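Local coordinates for protein nonaheme cytochrome c (Desulfovibrio desulfuricans, PDB 1DUW) that carries nine covalently bound heme c groups and transfers electrons, probably in a respiratory chain linked to hydrogenase, at residues Gln141-Gln144 with Gly145-Lys149; Gly148-Pro152 with Asp153-Ala157. One frame throughout, in Å; residues are numbered along the deposited sequence.

Interaction 1. Residues Gln141-Gln144 with Gly145-Lys149; sequences QMQQ and GIKGK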
# COMPACT_ATOMS: atom_id res chain seq x y z
N GLN A 141 4.29 -5.96 28.91
CA GLN A 141 5.17 -5.16 28.04
C GLN A 141 4.34 -4.10 27.31
O GLN A 141 4.73 -2.94 27.10
CB GLN A 141 5.89 -6.08 27.08
CG GLN A 141 6.82 -7.09 27.76
CD GLN A 141 7.51 -7.94 26.71
OE1 GLN A 141 8.74 -8.06 26.70
NE2 GLN A 141 6.73 -8.50 25.80
N MET A 142 3.12 -4.54 26.94
CA MET A 142 2.23 -3.59 26.27
C MET A 142 1.96 -2.44 27.23
O MET A 142 2.02 -1.27 26.86
CB MET A 142 0.92 -4.25 25.86
CG MET A 142 -0.11 -3.21 25.41
SD MET A 142 0.32 -2.52 23.81
CE MET A 142 -1.25 -1.88 23.23
N GLN A 143 1.64 -2.79 28.48
CA GLN A 143 1.39 -1.75 29.47
C GLN A 143 2.59 -0.81 29.61
O GLN A 143 2.40 0.41 29.57
CB GLN A 143 1.03 -2.38 30.82
CG GLN A 143 -0.37 -2.99 30.84
CD GLN A 143 -1.44 -1.95 30.55
OE1 GLN A 143 -1.54 -0.92 31.22
NE2 GLN A 143 -2.25 -2.20 29.53
N GLN A 144 3.80 -1.33 29.76
CA GLN A 144 5.02 -0.52 29.92
C GLN A 144 5.30 0.32 28.68
O GLN A 144 5.66 1.49 28.76
CB GLN A 144 6.19 -1.42 30.28
CG GLN A 144 6.16 -2.09 31.64
CD GLN A 144 7.38 -2.97 31.88
OE1 GLN A 144 7.72 -3.88 31.12
NE2 GLN A 144 8.10 -2.70 32.97
N GLY A 145 5.12 -0.25 27.49
CA GLY A 145 5.35 0.55 26.29
C GLY A 145 4.37 1.71 26.25
O GLY A 145 4.70 2.85 25.91
N ILE A 146 3.11 1.43 26.60
CA ILE A 146 2.11 2.50 26.61
C ILE A 146 2.57 3.61 27.54
O ILE A 146 2.45 4.80 27.27
CB ILE A 146 0.73 1.98 27.06
CG1 ILE A 146 -0.01 1.11 26.05
CG2 ILE A 146 -0.14 3.17 27.47
CD1 ILE A 146 -1.31 0.47 26.54
N LYS A 147 3.12 3.24 28.69
CA LYS A 147 3.58 4.23 29.66
C LYS A 147 4.97 4.76 29.32
O LYS A 147 5.52 5.55 30.09
CB LYS A 147 3.63 3.62 31.06
CG LYS A 147 2.28 3.21 31.62
CD LYS A 147 2.39 2.06 32.62
CE LYS A 147 1.10 1.93 33.43
NZ LYS A 147 1.06 0.61 34.13
N GLY A 148 5.52 4.32 28.19
CA GLY A 148 6.86 4.79 27.85
C GLY A 148 7.85 4.22 28.85
O GLY A 148 8.93 4.77 29.12
N LYS A 149 7.52 3.08 29.46
CA LYS A 149 8.49 2.57 30.43
C LYS A 149 9.06 1.24 30.02
O LYS A 149 9.70 0.58 30.84
CB LYS A 149 7.82 2.48 31.81
CG LYS A 149 7.01 3.74 32.12
CD LYS A 149 7.62 4.49 33.29
CE LYS A 149 7.75 5.99 33.02
NZ LYS A 149 8.48 6.64 34.15
O HOH W 1 -1.19 -0.66 34.32
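Met142 and Ile146 meet one turn apart on the inner side of helix 139-146, where CG of Met142 lies 4.0 Å from CD1 of Ile146 and the two side chains cross at a slant. With CG opposite the backbone N (chi1 169°) and a bend at chi2, the methionine also brings its CE methyl toward the same isoleucine tip. Next to this pair, Gln143 runs alongside Ile146 in the same direction.

At the polar edge Gln143 and Lys147 are joined through one water rather than directly. The water donates to OE1 of Gln143 at 3.1 Å and accepts from NZ of Lys147 at 2.6 Å, while the other end of that amide, NE2, is held by the backbone oxygen of Asn24. Bonds at both ends thus fix the rotation of the amide.

Beneath the side chains the helix ends in a Schellman motif. Gly148 takes positive phi (67°), its N bonding to Gly145 O at 2.8 Å, and Lys149 N returns to Gln144 O. The turn before it keeps the i to i+4 pattern, with Ile146 N bonded to Met142 O and Lys147 N to Gln143 O.

Farther out, Met142 packs on Ala29, Pro32 and Met137, and its side chain lies about 6 Å from a bound heme c, while Gln144 touches Leu150 beyond the helix end.

Interaction 2. Residues Gly148-Pro152 with Asp153-Ala157; sequences GKLPP and DQNEA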
# COMPACT_ATOMS: atom_id res chain seq x y z
N GLY A 148 5.52 4.32 28.19
CA GLY A 148 6.86 4.79 27.85
C GLY A 148 7.85 4.22 28.85
O GLY A 148 8.93 4.77 29.12
N LYS A 149 7.52 3.08 29.46
CA LYS A 149 8.49 2.57 30.43
C LYS A 149 9.06 1.24 30.02
O LYS A 149 9.70 0.58 30.84
CB LYS A 149 7.82 2.48 31.81
CG LYS A 149 7.01 3.74 32.12
CD LYS A 149 7.62 4.49 33.29
CE LYS A 149 7.75 5.99 33.02
NZ LYS A 149 8.48 6.64 34.15
N LEU A 150 8.86 0.83 28.77
CA LEU A 150 9.45 -0.45 28.38
C LEU A 150 10.95 -0.25 28.18
O LEU A 150 11.33 0.70 27.48
CB LEU A 150 8.78 -0.96 27.11
CG LEU A 150 9.21 -2.33 26.60
CD1 LEU A 150 8.74 -3.41 27.54
CD2 LEU A 150 8.69 -2.58 25.19
N PRO A 151 11.82 -1.07 28.75
CA PRO A 151 13.27 -0.92 28.58
C PRO A 151 13.67 -1.06 27.10
O PRO A 151 13.17 -1.94 26.40
CB PRO A 151 13.88 -2.08 29.35
CG PRO A 151 12.82 -2.55 30.27
CD PRO A 151 11.51 -2.21 29.64
N PRO A 152 14.59 -0.19 26.69
CA PRO A 152 15.07 -0.16 25.31
C PRO A 152 15.46 -1.56 24.85
O PRO A 152 15.15 -1.97 23.74
CB PRO A 152 16.31 0.73 25.38
CG PRO A 152 16.06 1.63 26.54
CD PRO A 152 15.25 0.84 27.52
N ASP A 153 16.14 -2.31 25.72
CA ASP A 153 16.52 -3.66 25.27
C ASP A 153 15.28 -4.50 24.98
O ASP A 153 15.34 -5.28 24.02
CB ASP A 153 17.47 -4.34 26.24
CG ASP A 153 17.04 -4.55 27.67
OD1 ASP A 153 15.98 -4.06 28.13
OD2 ASP A 153 17.81 -5.24 28.40
N GLN A 154 14.20 -4.40 25.76
CA GLN A 154 13.03 -5.25 25.45
C GLN A 154 12.35 -4.80 24.17
O GLN A 154 11.89 -5.61 23.36
CB GLN A 154 12.07 -5.23 26.64
CG GLN A 154 12.65 -5.95 27.86
CD GLN A 154 11.59 -6.16 28.93
OE1 GLN A 154 11.87 -6.14 30.13
NE2 GLN A 154 10.35 -6.36 28.51
N ASN A 155 12.31 -3.49 23.96
CA ASN A 155 11.75 -2.91 22.75
C ASN A 155 12.50 -3.44 21.53
O ASN A 155 11.92 -4.01 20.61
CB ASN A 155 11.83 -1.40 22.82
CG ASN A 155 11.06 -0.73 21.70
OD1 ASN A 155 11.28 -1.05 20.53
ND2 ASN A 155 10.18 0.18 22.08
N GLU A 156 13.83 -3.25 21.53
CA GLU A 156 14.70 -3.71 20.45
C GLU A 156 14.50 -5.20 20.19
O GLU A 156 14.44 -5.67 19.06
CB GLU A 156 16.18 -3.49 20.79
CG GLU A 156 17.12 -4.09 19.76
CD GLU A 156 17.79 -5.37 20.21
OE1 GLU A 156 18.36 -6.08 19.35
OE2 GLU A 156 17.73 -5.66 21.43
N ALA A 157 14.43 -5.97 21.27
CA ALA A 157 14.24 -7.41 21.12
C ALA A 157 12.88 -7.71 20.51
O ALA A 157 12.77 -8.62 19.68
CB ALA A 157 14.42 -8.08 22.47
O HOH W 2 10.56 1.26 24.66
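Leu150 and Gln154 cross at about a right angle where the chain enters helix 152-165. A chi1 of -176° swings the leucine's CG to the side of its own carbonyl carbon, setting CD1 3.5 Å from NE2 of Gln154 and close to CB of the same residue. Its other methyl, CD2, turns to Asn155 and stands 4.1 Å from CB there, so the fork of the leucine spans two successive residues of the first helical turn.

Pro151 meets Gln154 differently. The extended glutamine lies beside the proline ring, pointing the same way, and its amide rests against the ring carbons CG and CD, with OE1 3.7 Å from CG of Pro151. Asp153 comes at this ring from another direction: its CG sits between the backbone N and the carbonyl carbon (chi1 59°), which folds the carboxylate back until OD1 is 3.1 Å from CB of Pro151.

The Asn155 amide is held by polar partners instead. Its ND2 gives a hydrogen bond to a water at 2.8 Å, and that water donates to Leu150 O, while OD1 accepts from the backbone N of Val15. Both ends of the amide are therefore engaged, and Phe17 packs against Asn155 as well as Leu150.

The backbone supplies the helix start: Pro151 O accepts from Asn155 N at 3.0 Å and more weakly from Gln154 N, and Pro152 O accepts from Glu156 N. Pro151 occupies the N-cap position, and Pro152 at the first position of the helix, where no backbone N-H has to bond within the helix, is a common way for a helix to begin.

How the interactions relate
Interactions 1 and 2 lie at the two sides of the short loop joining helices 139-146 and 152-165: interaction 1 closes the first helix and interaction 2 opens the second. They share Gly148 and Lys149, and their centres lie 9 Å apart. Leu150 packs back across the turn, with CB 3.7 Å from Gly145 N and CD1 3.9 Å from CB of Gln141, so one side chain serves the first turn of the second helix and the flank of the first. Both contacts lie toward one end of the elongated chain and near heme: the side chains of Met142 and Asn155 are each about 6 Å from a bound heme c.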